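Local atomic coordinates of YfdX protein (Salmonella enterica I, PDB entry 6A02), a protein that is of uncertain molecular function but appears to take part in the antibiotic stress response and virulence of Salmonella Typhi. Residues I79-S84 and N130-P135; Y64-K69 and D172-Q177; S18-Q23 and D57-N62. All blocks are in the same frame, centred on the assembly; numbering follows the deposited sequence.

Contact 1 of 3, residues I79-S84 and N130-P135; sequences IRINSS and NQELIP
Ile79 and Ile134 open an antiparallel ladder with two backbone hydrogen bonds, Ile79 N to Ile134 O (2.8 Å) and Ile134 N to Ile79 O. Ser84 and Asn130 make a second such pair. Between them Ile81 N points almost straight at Glu132 O (2.8 Å, 177° at the hydrogen), while Asn82 N reaches that oxygen only weakly and Asn82 O takes the N-H of Glu132. Two residues set against one make a classic beta bulge, in the pairing of strand 77-89 with the central strand 125-135 of the three-stranded antiparallel sheet. Beta-branched isoleucines of the two strands present their gamma carbons to each other: Ile134 CG1 packs on Ile79 CG1 and on Ile81 CG2, each at 3.8 Å, with Ala21 of helix 19-36 against Ile79 and Ile81. Ile81 CD1 also lies against the carboxylate of Glu132, which the extended side chain (chi1 -175°) carries across the bulge. Asn130 ND2 donates to Ser84 OG (3.2 Å), which lies near its amide plane, and Asn130 OD1 is held by Ser173. On the face with Leu133, one water accepts from Arg80 NH1 and donates to Gln131 OE1 (2.8 Å), the guanidinium and amide planes standing 79° apart; Arg80 NE donates to Lys16 O and Gln131 NE2 to Glu129 OE1.

Contact 2 of 3, residues Y64-K69 and D172-Q177; sequences YVKSDK and DSQSVQ
Lys66 meets Asp172 and Gln174 where the short, weakly bonded strand 65-66 leads into a type I beta turn, Lys66 to Lys69, beside strand 170-175, an outer strand of the chain's three-stranded antiparallel sheet. No hydrogen bond joins the two segments, and the contact rests on charged and polar side chains near the surface. Lys66 leaves the backbone with CG anti to N (chi1 -178°), which sends its chain toward strand 170-175, over Gln131 and Leu133 of the central strand. A lysine suits this place because its methylenes can lie on the sheet while the amino group reaches the acidic groups of Asp68 and Asp172. Asp172 has two conformers, so its distances are tentative and hold for the one described here. In it Lys66 CE lies close to Asp172 OD2, the two side chains crossing at about a right angle. The bend at chi4 (57°) turns NZ aside, leaving it 4.0 Å from Asp172 OD2, too long for a salt bridge though the attraction of opposite charges should still be felt. Further along, Asp68 takes that charge instead: Lys66 NZ donates to Asp68 OD1 at 3.0 Å, on the syn lone pair, in a salt bridge within the turn. Lys69, where the turn ends, reaches toward the same Asp172, its NZ 4.4 Å from OD2. The hydrogen bond of Lys69 NZ goes to Ser173 O of the third subunit, so this edge also belongs to a subunit interface. Gln174 approaches Lys66 from the opposite direction, and its NE2 stops 3.5 Å from Lys66 NZ, a meeting of two donors.

Contact 3 of 3, residues S18-Q23 and D57-N62; sequences SGQAWQ and DSTDWN
The N-terminus of helix 19-36 meets the loop between helix 40-54 and strand 65-66, with Gln20 and Thr59 making the polar link and Trp61 lying beside it. Thr59 OG1 donates to Gln20 OE1 over a short 2.6 Å, in the carbonyl plane and on a lone pair, with a C=O...donor angle of 124°. Glutamine suits the first turn of this helix because its extended chain reaches the loop and its amide works at both ends: while OE1 accepts from Thr59, NE2 donates to Asp56 OD2, earlier in the same loop, so the rotation of the amide is fixed. Ser18 is the N-cap of the helix. Its hydroxyl accepts from Ala21 N at 2.9 Å, a capping bond, the chi1 of 174° placing OG opposite the backbone N, and the same oxygen lies 3.5 Å from Trp61 CZ3, obliquely to the ring. Ala21, small enough to let the indole approach the helix, sets its CB at the ring edge, 4.3 Å from Trp61 CZ3. Thr59, two residues before Trp61, also touches the indole. Its CG2 sits over the ring centre, 3.5 Å above the plane, in a contact within the loop, so threonine serves twice, its hydroxyl toward the helix and its methyl on the indole. At the other end of the indole, NE1 donates to Asp56 O, and Arg140 makes a cation-pi interaction with the ring.

How the contacts relate
Contact 1, whose centre is about 3 Å from that of the chain, joins the other two. Contact 2 lies about 9 Å away, centre to centre, and shares the sheet: strands 125-135 and 170-175 are neighbours, bonded from Gln131 N to Asp172 O at 2.8 Å, and along the chain contact 1 is nested inside the loop that contact 2 closes. Helix 19-36 of contact 3, whose centre is about 12 Å from that of contact 1, packs on strand 77-89 of contact 1, with Ala21 CB 3.6 Å from Ile81 CG2. Contacts 2 and 3, about 18 Å apart, meet through Tyr64, whose CE2 is 3.6 Å from Thr59 CG2. A sodium ion lies about 4 Å from the Ser84 side chain of contact 1.

Contact 1 of 3, residues I79-S84 and N130-P135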
ATOM      1  N   ILE A  79       7.811  -6.933  17.249  1.00  8.13           N
ATOM      2  CA  ILE A  79       6.674  -7.701  17.744  1.00  8.75           C
ATOM      3  C   ILE A  79       5.584  -7.784  16.680  1.00  9.20           C
ATOM      4  O   ILE A  79       5.406  -6.877  15.856  1.00  9.35           O
ATOM      5  CB  ILE A  79       6.094  -7.159  19.070  1.00  9.63           C
ATOM      6  CG1 ILE A  79       5.603  -5.717  18.903  1.00  9.66           C
ATOM      7  CG2 ILE A  79       7.106  -7.308  20.227  1.00 11.23           C
ATOM      8  CD1 ILE A  79       4.602  -5.295  20.001  1.00 10.10           C
ATOM      9  N   ARG A  80       4.838  -8.884  16.723  1.00  9.29           N
ATOM     10  CA  ARG A  80       3.723  -9.130  15.812  1.00  8.88           C
ATOM     11  C   ARG A  80       2.485  -8.364  16.260  1.00  7.75           C
ATOM     12  O   ARG A  80       2.076  -8.459  17.424  1.00  9.08           O
ATOM     13  CB  ARG A  80       3.383 -10.625  15.803  1.00 10.08           C
ATOM     14  CG  ARG A  80       4.455 -11.507  15.181  1.00 11.66           C
ATOM     15  CD  ARG A  80       4.103 -12.992  15.291  1.00 13.43           C
ATOM     16  NE  ARG A  80       4.132 -13.400  16.687  1.00 14.97           N
ATOM     17  CZ  ARG A  80       5.212 -13.870  17.309  1.00 14.82           C
ATOM     18  NH1 ARG A  80       6.358 -14.036  16.648  1.00 14.55           N
ATOM     19  NH2 ARG A  80       5.139 -14.183  18.600  1.00 14.57           N
ATOM     20  N   ILE A  81       1.866  -7.628  15.334  1.00  8.10           N
ATOM     21  CA  ILE A  81       0.636  -6.902  15.629  1.00  8.02           C
ATOM     22  C   ILE A  81      -0.545  -7.307  14.761  1.00  7.95           C
ATOM     23  O   ILE A  81      -1.682  -6.940  15.091  1.00  9.59           O
ATOM     24  CB  ILE A  81       0.821  -5.365  15.621  1.00  8.59           C
ATOM     25  CG1 ILE A  81       1.006  -4.834  14.198  1.00  9.82           C
ATOM     26  CG2 ILE A  81       1.978  -4.968  16.512  1.00 11.87           C
ATOM     27  CD1 ILE A  81       0.968  -3.313  14.107  1.00 12.28           C
ATOM     28  N   ASN A  82      -0.329  -8.043  13.675  1.00  8.52           N
ATOM     29  CA  ASN A  82      -1.444  -8.507  12.857  1.00  8.31           C
ATOM     30  C   ASN A  82      -0.949  -9.630  11.965  1.00  9.91           C
ATOM     31  O   ASN A  82       0.238  -9.706  11.643  1.00  9.54           O
ATOM     32  CB  ASN A  82      -2.038  -7.374  12.010  1.00 10.99           C
ATOM     33  CG  ASN A  82      -3.348  -7.764  11.363  1.00 14.42           C
ATOM     34  OD1 ASN A  82      -4.322  -8.021  12.050  1.00 14.78           O
ATOM     35  ND2 ASN A  82      -3.370  -7.828  10.034  1.00 15.68           N
ATOM     36  N   SER A  83      -1.875 -10.488  11.545  1.00  9.29           N
ATOM     37  CA  SER A  83      -1.601 -11.462  10.499  1.00  8.46           C
ATOM     38  C   SER A  83      -2.722 -11.437   9.474  1.00 11.24           C
ATOM     39  O   SER A  83      -3.904 -11.334   9.828  1.00 13.42           O
ATOM     40  CB  SER A  83      -1.507 -12.883  11.039  1.00 12.19           C
ATOM     41  OG  SER A  83      -0.655 -13.641  10.202  0.53 12.55           O
ATOM     42  N   SER A  84      -2.350 -11.564   8.204  1.00  8.23           N
ATOM     43  CA  SER A  84      -3.325 -11.715   7.132  1.00 10.34           C
ATOM     44  C   SER A  84      -2.836 -12.765   6.145  1.00  8.55           C
ATOM     45  O   SER A  84      -1.704 -13.251   6.225  1.00  9.92           O
ATOM     46  CB  SER A  84      -3.584 -10.393   6.406  1.00 10.14           C
ATOM     47  OG  SER A  84      -2.442 -10.007   5.659  1.00 12.62           O
ATOM     48  N   ASN A 130       1.035 -12.870   5.950  1.00  7.94           N
ATOM     49  CA  ASN A 130       1.640 -11.540   6.055  1.00  9.17           C
ATOM     50  C   ASN A 130       1.565 -11.108   7.509  1.00  8.64           C
ATOM     51  O   ASN A 130       0.477 -10.849   8.030  1.00 11.03           O
ATOM     52  CB  ASN A 130       0.899 -10.534   5.183  1.00  9.31           C
ATOM     53  CG  ASN A 130       0.700 -11.019   3.787  1.00  9.51           C
ATOM     54  OD1 ASN A 130       1.649 -11.181   3.030  1.00 10.20           O
ATOM     55  ND2 ASN A 130      -0.561 -11.240   3.421  1.00 11.16           N
ATOM     56  N   GLN A 131       2.714 -11.015   8.157  1.00  8.12           N
ATOM     57  CA  GLN A 131       2.782 -10.640   9.557  1.00  8.79           C
ATOM     58  C   GLN A 131       3.213  -9.184   9.656  1.00  8.70           C
ATOM     59  O   GLN A 131       4.328  -8.831   9.250  1.00  8.64           O
ATOM     60  CB  GLN A 131       3.759 -11.540  10.310  1.00 11.10           C
ATOM     61  CG  GLN A 131       3.309 -13.006  10.379  1.00 11.15           C
ATOM     62  CD  GLN A 131       4.220 -13.855  11.233  1.00 17.49           C
ATOM     63  OE1 GLN A 131       5.176 -13.359  11.832  1.00 22.92           O
ATOM     64  NE2 GLN A 131       3.925 -15.149  11.297  1.00 17.00           N
ATOM     65  N   GLU A 132       2.327  -8.346  10.177  1.00  8.32           N
ATOM     66  CA  GLU A 132       2.635  -6.946  10.412  1.00  8.07           C
ATOM     67  C   GLU A 132       3.399  -6.844  11.723  1.00  8.45           C
ATOM     68  O   GLU A 132       2.959  -7.385  12.741  1.00  8.92           O
ATOM     69  CB  GLU A 132       1.332  -6.157  10.493  1.00  9.77           C
ATOM     70  CG  GLU A 132       1.535  -4.672  10.607  1.00 15.35           C
ATOM     71  CD  GLU A 132       0.234  -3.888  10.738  1.00 21.41           C
ATOM     72  OE1 GLU A 132      -0.846  -4.508  10.769  1.00 21.62           O
ATOM     73  OE2 GLU A 132       0.300  -2.639  10.813  1.00 24.75           O
ATOM     74  N   LEU A 133       4.539  -6.147  11.697  1.00  8.24           N
ATOM     75  CA  LEU A 133       5.442  -6.051  12.837  1.00  7.11           C
ATOM     76  C   LEU A 133       5.775  -4.598  13.122  1.00  7.70           C
ATOM     77  O   LEU A 133       5.851  -3.772  12.205  1.00  8.88           O
ATOM     78  CB  LEU A 133       6.772  -6.782  12.566  1.00  9.01           C
ATOM     79  CG  LEU A 133       6.725  -8.150  11.867  1.00  9.67           C
ATOM     80  CD1 LEU A 133       8.123  -8.644  11.531  1.00 11.77           C
ATOM     81  CD2 LEU A 133       6.010  -9.171  12.731  1.00 10.90           C
ATOM     82  N   ILE A 134       6.023  -4.296  14.397  1.00  8.23           N
ATOM     83  CA  ILE A 134       6.610  -3.007  14.772  1.00  8.65           C
ATOM     84  C   ILE A 134       7.811  -3.223  15.680  1.00  9.41           C
ATOM     85  O   ILE A 134       7.861  -4.206  16.436  1.00  8.19           O
ATOM     86  CB  ILE A 134       5.610  -2.066  15.462  1.00  9.01           C
ATOM     87  CG1 ILE A 134       5.060  -2.701  16.740  1.00  9.69           C
ATOM     88  CG2 ILE A 134       4.506  -1.627  14.485  1.00 10.42           C
ATOM     89  CD1 ILE A 134       4.346  -1.714  17.629  1.00 11.73           C
ATOM     90  N   PRO A 135       8.791  -2.318  15.653  1.00  8.18           N
ATOM     91  CA  PRO A 135       9.893  -2.368  16.624  1.00  9.60           C
ATOM     92  C   PRO A 135       9.397  -1.787  17.941  1.00  9.46           C
ATOM     93  O   PRO A 135       8.984  -0.630  18.003  1.00 10.39           O
ATOM     94  CB  PRO A 135      10.959  -1.474  15.986  1.00 10.13           C
ATOM     95  CG  PRO A 135      10.152  -0.461  15.186  1.00  9.72           C
ATOM     96  CD  PRO A 135       8.931  -1.206  14.690  1.00  9.00           C
TER
HETATM   97  O   HOH W   1       6.509 -14.798  13.849  1.00 23.46           O
HETATM   98  O   HOH W   2      -0.929  -8.360   8.392  1.00 17.57           O

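Contact 2 of 3, residues Y64-K69 and D172-Q177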
ATOM      1  N   TYR A  64       5.221 -11.799  22.014  1.00 10.88           N
ATOM      2  CA  TYR A  64       4.902 -11.287  20.686  1.00 11.48           C
ATOM      3  C   TYR A  64       6.128 -11.086  19.813  1.00 11.96           C
ATOM      4  O   TYR A  64       5.989 -10.679  18.655  1.00 11.06           O
ATOM      5  CB  TYR A  64       4.131  -9.971  20.810  1.00 11.12           C
ATOM      6  CG  TYR A  64       3.038 -10.037  21.841  1.00 10.69           C
ATOM      7  CD1 TYR A  64       1.872 -10.748  21.599  1.00 10.76           C
ATOM      8  CD2 TYR A  64       3.180  -9.402  23.067  1.00 13.51           C
ATOM      9  CE1 TYR A  64       0.868 -10.817  22.560  1.00 13.64           C
ATOM     10  CE2 TYR A  64       2.187  -9.459  24.027  1.00 15.66           C
ATOM     11  CZ  TYR A  64       1.038 -10.165  23.768  1.00 16.41           C
ATOM     12  OH  TYR A  64       0.047 -10.225  24.724  1.00 20.49           O
ATOM     13  N   VAL A  65       7.317 -11.383  20.330  1.00 11.56           N
ATOM     14  CA  VAL A  65       8.553 -11.072  19.628  1.00 13.07           C
ATOM     15  C   VAL A  65       8.765 -12.034  18.465  1.00 15.51           C
ATOM     16  O   VAL A  65       8.587 -13.253  18.592  1.00 14.63           O
ATOM     17  CB  VAL A  65       9.723 -11.110  20.626  1.00 13.12           C
ATOM     18  CG1 VAL A  65      11.051 -11.088  19.905  1.00 15.30           C
ATOM     19  CG2 VAL A  65       9.618  -9.946  21.596  1.00 14.47           C
ATOM     20  N   LYS A  66       9.136 -11.482  17.312  1.00 13.33           N
ATOM     21  CA  LYS A  66       9.589 -12.274  16.172  1.00 16.08           C
ATOM     22  C   LYS A  66      11.105 -12.348  16.287  1.00 20.70           C
ATOM     23  O   LYS A  66      11.812 -11.413  15.913  1.00 20.48           O
ATOM     24  CB  LYS A  66       9.161 -11.609  14.869  1.00 17.70           C
ATOM     25  CG  LYS A  66       9.537 -12.389  13.623  1.00 22.24           C
ATOM     26  CD  LYS A  66       8.450 -12.266  12.575  1.00 24.10           C
ATOM     27  CE  LYS A  66       8.775 -13.064  11.324  1.00 29.28           C
ATOM     28  NZ  LYS A  66       9.009 -14.498  11.610  1.00 34.21           N
ATOM     29  N   SER A  67      11.610 -13.458  16.828  1.00 22.14           N
ATOM     30  CA  SER A  67      13.016 -13.508  17.213  1.00 24.95           C
ATOM     31  C   SER A  67      13.953 -13.515  16.010  1.00 28.26           C
ATOM     32  O   SER A  67      15.092 -13.050  16.120  1.00 32.44           O
ATOM     33  CB  SER A  67      13.269 -14.712  18.119  1.00 29.59           C
ATOM     34  OG  SER A  67      12.724 -15.885  17.543  0.51 29.42           O
ATOM     35  N   ASP A  68      13.499 -14.010  14.856  1.00 25.69           N
ATOM     36  CA  ASP A  68      14.361 -14.145  13.687  1.00 29.86           C
ATOM     37  C   ASP A  68      14.449 -12.868  12.851  1.00 32.05           C
ATOM     38  O   ASP A  68      14.724 -12.942  11.646  1.00 33.36           O
ATOM     39  CB  ASP A  68      13.942 -15.348  12.829  1.00 32.49           C
ATOM     40  CG  ASP A  68      12.590 -15.151  12.141  1.00 34.63           C
ATOM     41  OD1 ASP A  68      11.791 -14.310  12.601  1.00 36.57           O
ATOM     42  OD2 ASP A  68      12.316 -15.855  11.142  1.00 40.02           O
ATOM     43  N   LYS A  69      14.248 -11.693  13.450  1.00 26.31           N
ATOM     44  CA  LYS A  69      14.282 -10.447  12.691  1.00 21.68           C
ATOM     45  C   LYS A  69      14.989  -9.370  13.500  1.00 21.29           C
ATOM     46  O   LYS A  69      14.520  -9.001  14.580  1.00 22.62           O
ATOM     47  CB  LYS A  69      12.874  -9.990  12.319  1.00 20.75           C
ATOM     48  CG  LYS A  69      12.909  -8.879  11.308  1.00 20.72           C
ATOM     49  CD  LYS A  69      11.537  -8.522  10.806  1.00 22.10           C
ATOM     50  CE  LYS A  69      11.653  -7.655   9.561  1.00 19.53           C
ATOM     51  NZ  LYS A  69      12.045  -8.451   8.355  1.00 25.13           N
ATOM     52  N   ASP A 172       6.250  -8.866   7.101  1.00  7.34           N
ATOM     53  CA  ASP A 172       6.993 -10.071   6.754  1.00  7.94           C
ATOM     54  C   ASP A 172       6.005 -11.037   6.114  1.00  8.11           C
ATOM     55  O   ASP A 172       5.119 -11.579   6.793  1.00  8.69           O
ATOM     56  CB  ASP A 172       7.582 -10.696   8.017  1.00 10.01           C
ATOM     57  CG  ASP A 172       8.555 -11.830   7.722  0.51 15.61           C
ATOM     58  OD1 ASP A 172       8.365 -12.554   6.724  0.51 17.05           O
ATOM     59  OD2 ASP A 172       9.519 -11.995   8.495  0.51 20.63           O
ATOM     60  N   SER A 173       6.151 -11.263   4.817  1.00  8.23           N
ATOM     61  CA  SER A 173       5.308 -12.204   4.090  1.00  8.98           C
ATOM     62  C   SER A 173       6.090 -13.496   3.924  1.00 12.56           C
ATOM     63  O   SER A 173       7.164 -13.499   3.311  1.00 16.52           O
ATOM     64  CB  SER A 173       4.922 -11.626   2.728  1.00 10.06           C
ATOM     65  OG  SER A 173       4.180 -10.426   2.881  1.00  9.82           O
ATOM     66  N   GLN A 174       5.568 -14.580   4.484  1.00 14.91           N
ATOM     67  CA  GLN A 174       6.275 -15.851   4.461  1.00 17.80           C
ATOM     68  C   GLN A 174       5.348 -16.957   3.992  1.00 15.94           C
ATOM     69  O   GLN A 174       4.152 -16.959   4.291  1.00 14.50           O
ATOM     70  CB  GLN A 174       6.830 -16.216   5.836  1.00 19.62           C
ATOM     71  CG  GLN A 174       8.144 -15.525   6.165  1.00 25.68           C
ATOM     72  CD  GLN A 174       8.587 -15.739   7.606  1.00 32.22           C
ATOM     73  OE1 GLN A 174       9.723 -16.139   7.865  1.00 41.29           O
ATOM     74  NE2 GLN A 174       7.699 -15.451   8.550  1.00 31.48           N
ATOM     75  N   SER A 175       5.916 -17.882   3.233  1.00 17.78           N
ATOM     76  CA  SER A 175       5.207 -19.106   2.905  1.00 20.75           C
ATOM     77  C   SER A 175       4.935 -19.893   4.178  1.00 21.14           C
ATOM     78  O   SER A 175       5.666 -19.794   5.167  1.00 21.56           O
ATOM     79  CB  SER A 175       6.058 -19.926   1.948  1.00 23.60           C
ATOM     80  OG  SER A 175       7.288 -20.184   2.575  1.00 28.55           O
ATOM     81  N   VAL A 176       3.850 -20.658   4.156  1.00 25.90           N
ATOM     82  CA  VAL A 176       3.366 -21.346   5.344  1.00 26.24           C
ATOM     83  C   VAL A 176       4.135 -22.651   5.501  1.00 29.07           C
ATOM     84  O   VAL A 176       4.080 -23.525   4.628  1.00 30.68           O
ATOM     85  CB  VAL A 176       1.855 -21.594   5.256  1.00 25.78           C
ATOM     86  CG1 VAL A 176       1.345 -22.208   6.547  1.00 28.19           C
ATOM     87  CG2 VAL A 176       1.136 -20.295   4.955  1.00 23.95           C
ATOM     88  N   GLN A 177       4.861 -22.776   6.611  1.00 27.64           N
ATOM     89  CA  GLN A 177       5.638 -23.973   6.936  1.00 30.29           C
ATOM     90  C   GLN A 177       5.259 -24.357   8.363  1.00 34.66           C
ATOM     91  O   GLN A 177       5.881 -23.903   9.329  1.00 34.32           O
ATOM     92  CB  GLN A 177       7.135 -23.718   6.795  1.00 30.97           C
TER

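Contact 3 of 3, residues S18-Q23 and D57-N62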
ATOM      1  N   SER A  18      -0.026  -9.217  19.256  1.00 10.13           N
ATOM      2  CA  SER A  18      -0.394  -8.229  20.273  1.00 10.97           C
ATOM      3  C   SER A  18      -1.562  -7.371  19.799  1.00 12.96           C
ATOM      4  O   SER A  18      -1.386  -6.456  18.986  1.00 11.71           O
ATOM      5  CB  SER A  18       0.784  -7.347  20.670  1.00 11.87           C
ATOM      6  OG  SER A  18       0.338  -6.321  21.549  1.00 11.68           O
ATOM      7  N   GLY A  19      -2.749  -7.626  20.348  1.00 15.13           N
ATOM      8  CA  GLY A  19      -3.868  -6.748  20.064  1.00 15.00           C
ATOM      9  C   GLY A  19      -3.712  -5.371  20.674  1.00 14.08           C
ATOM     10  O   GLY A  19      -4.227  -4.389  20.129  1.00 14.36           O
ATOM     11  N   GLN A  20      -3.015  -5.278  21.812  1.00 12.13           N
ATOM     12  CA  GLN A  20      -2.772  -3.972  22.414  1.00 13.23           C
ATOM     13  C   GLN A  20      -1.901  -3.110  21.513  1.00 11.97           C
ATOM     14  O   GLN A  20      -2.171  -1.916  21.336  1.00 10.95           O
ATOM     15  CB  GLN A  20      -2.103  -4.118  23.776  1.00 13.78           C
ATOM     16  CG  GLN A  20      -3.001  -4.647  24.881  1.00 15.97           C
ATOM     17  CD  GLN A  20      -2.216  -4.890  26.149  1.00 19.71           C
ATOM     18  OE1 GLN A  20      -1.244  -5.647  26.151  1.00 20.67           O
ATOM     19  NE2 GLN A  20      -2.618  -4.232  27.236  1.00 21.67           N
ATOM     20  N   ALA A  21      -0.841  -3.692  20.951  1.00 12.19           N
ATOM     21  CA  ALA A  21       0.035  -2.913  20.081  1.00 10.53           C
ATOM     22  C   ALA A  21      -0.653  -2.561  18.773  1.00  9.67           C
ATOM     23  O   ALA A  21      -0.393  -1.493  18.205  1.00 10.08           O
ATOM     24  CB  ALA A  21       1.333  -3.668  19.816  1.00 10.87           C
ATOM     25  N   TRP A  22      -1.515  -3.442  18.265  1.00  9.85           N
ATOM     26  CA  TRP A  22      -2.305  -3.069  17.100  1.00 11.26           C
ATOM     27  C   TRP A  22      -3.155  -1.839  17.393  1.00 11.89           C
ATOM     28  O   TRP A  22      -3.178  -0.886  16.605  1.00 10.63           O
ATOM     29  CB  TRP A  22      -3.167  -4.246  16.626  1.00 14.69           C
ATOM     30  CG  TRP A  22      -3.743  -3.972  15.283  1.00 17.35           C
ATOM     31  CD1 TRP A  22      -3.166  -4.225  14.074  1.00 17.56           C
ATOM     32  CD2 TRP A  22      -4.991  -3.346  15.011  1.00 21.11           C
ATOM     33  NE1 TRP A  22      -3.989  -3.805  13.057  1.00 23.46           N
ATOM     34  CE2 TRP A  22      -5.122  -3.268  13.612  1.00 21.39           C
ATOM     35  CE3 TRP A  22      -6.022  -2.861  15.817  1.00 21.07           C
ATOM     36  CZ2 TRP A  22      -6.234  -2.711  13.000  1.00 25.21           C
ATOM     37  CZ3 TRP A  22      -7.129  -2.312  15.208  1.00 22.76           C
ATOM     38  CH2 TRP A  22      -7.226  -2.246  13.813  1.00 27.27           C
ATOM     39  N   GLN A  23      -3.852  -1.838  18.533  1.00 11.00           N
ATOM     40  CA  GLN A  23      -4.685  -0.692  18.878  1.00 11.02           C
ATOM     41  C   GLN A  23      -3.839   0.549  19.122  1.00 10.06           C
ATOM     42  O   GLN A  23      -4.270   1.662  18.803  1.00  9.88           O
ATOM     43  CB  GLN A  23      -5.538  -1.026  20.102  1.00 10.39           C
ATOM     44  CG  GLN A  23      -6.526   0.075  20.482  1.00 14.36           C
ATOM     45  CD  GLN A  23      -7.546   0.313  19.394  1.00 15.34           C
ATOM     46  OE1 GLN A  23      -8.095  -0.635  18.834  1.00 23.23           O
ATOM     47  NE2 GLN A  23      -7.776   1.583  19.052  1.00 14.99           N
ATOM     48  N   ASP A  57       2.624  -2.943  32.029  1.00 26.18           N
ATOM     49  CA  ASP A  57       3.528  -3.814  32.776  1.00 25.71           C
ATOM     50  C   ASP A  57       2.938  -5.193  33.038  1.00 23.76           C
ATOM     51  O   ASP A  57       3.688  -6.118  33.367  1.00 27.37           O
ATOM     52  CB  ASP A  57       3.971  -3.159  34.089  1.00 28.07           C
ATOM     53  CG  ASP A  57       4.702  -1.848  33.873  0.57 31.07           C
ATOM     54  OD1 ASP A  57       4.214  -0.807  34.365  0.57 35.19           O
ATOM     55  OD2 ASP A  57       5.765  -1.855  33.215  0.57 31.96           O
ATOM     56  N   SER A  58       1.622  -5.355  32.902  1.00 20.22           N
ATOM     57  CA  SER A  58       1.002  -6.662  33.066  1.00 20.40           C
ATOM     58  C   SER A  58       1.073  -7.506  31.803  1.00 22.59           C
ATOM     59  O   SER A  58       0.754  -8.700  31.848  1.00 21.42           O
ATOM     60  CB  SER A  58      -0.447  -6.522  33.548  1.00 26.56           C
ATOM     61  OG  SER A  58      -1.319  -6.111  32.508  1.00 25.75           O
ATOM     62  N   THR A  59       1.504  -6.922  30.689  1.00 18.78           N
ATOM     63  CA  THR A  59       1.681  -7.656  29.451  1.00 18.75           C
ATOM     64  C   THR A  59       3.084  -8.244  29.390  1.00 15.37           C
ATOM     65  O   THR A  59       4.071  -7.575  29.707  1.00 16.87           O
ATOM     66  CB  THR A  59       1.457  -6.716  28.266  1.00 15.75           C
ATOM     67  OG1 THR A  59       0.100  -6.259  28.294  1.00 18.43           O
ATOM     68  CG2 THR A  59       1.723  -7.438  26.940  1.00 16.66           C
ATOM     69  N   ASP A  60       3.162  -9.507  28.984  1.00 12.74           N
ATOM     70  CA  ASP A  60       4.437 -10.184  28.769  1.00 11.66           C
ATOM     71  C   ASP A  60       4.813  -9.972  27.308  1.00 12.95           C
ATOM     72  O   ASP A  60       4.403 -10.723  26.421  1.00 14.32           O
ATOM     73  CB  ASP A  60       4.301 -11.661  29.109  1.00 15.06           C
ATOM     74  CG  ASP A  60       5.577 -12.438  28.868  1.00 14.57           C
ATOM     75  OD1 ASP A  60       6.605 -11.842  28.482  1.00 13.05           O
ATOM     76  OD2 ASP A  60       5.544 -13.668  29.051  1.00 14.30           O
ATOM     77  N   TRP A  61       5.625  -8.944  27.065  1.00 11.48           N
ATOM     78  CA  TRP A  61       5.944  -8.566  25.692  1.00 11.39           C
ATOM     79  C   TRP A  61       6.782  -9.610  24.967  1.00 13.32           C
ATOM     80  O   TRP A  61       6.774  -9.643  23.731  1.00 12.55           O
ATOM     81  CB  TRP A  61       6.580  -7.171  25.678  1.00 13.41           C
ATOM     82  CG  TRP A  61       5.584  -6.145  26.110  1.00 15.18           C
ATOM     83  CD1 TRP A  61       5.480  -5.554  27.338  1.00 14.47           C
ATOM     84  CD2 TRP A  61       4.503  -5.631  25.326  1.00 15.12           C
ATOM     85  NE1 TRP A  61       4.406  -4.694  27.364  1.00 15.88           N
ATOM     86  CE2 TRP A  61       3.793  -4.718  26.135  1.00 16.05           C
ATOM     87  CE3 TRP A  61       4.072  -5.845  24.010  1.00 13.64           C
ATOM     88  CZ2 TRP A  61       2.673  -4.025  25.672  1.00 16.54           C
ATOM     89  CZ3 TRP A  61       2.958  -5.154  23.555  1.00 13.36           C
ATOM     90  CH2 TRP A  61       2.277  -4.256  24.378  1.00 14.11           C
ATOM     91  N   ASN A  62       7.485 -10.483  25.698  1.00 12.56           N
ATOM     92  CA  ASN A  62       8.239 -11.555  25.057  1.00 13.35           C
ATOM     93  C   ASN A  62       7.351 -12.434  24.188  1.00 10.95           C
ATOM     94  O   ASN A  62       7.829 -13.010  23.203  1.00 13.39           O
ATOM     95  CB  ASN A  62       8.904 -12.450  26.113  1.00 14.48           C
ATOM     96  CG  ASN A  62       9.864 -11.702  27.012  1.00 18.22           C
ATOM     97  OD1 ASN A  62      10.946 -11.302  26.583  1.00 20.53           O
ATOM     98  ND2 ASN A  62       9.483 -11.529  28.273  1.00 17.27           N
TER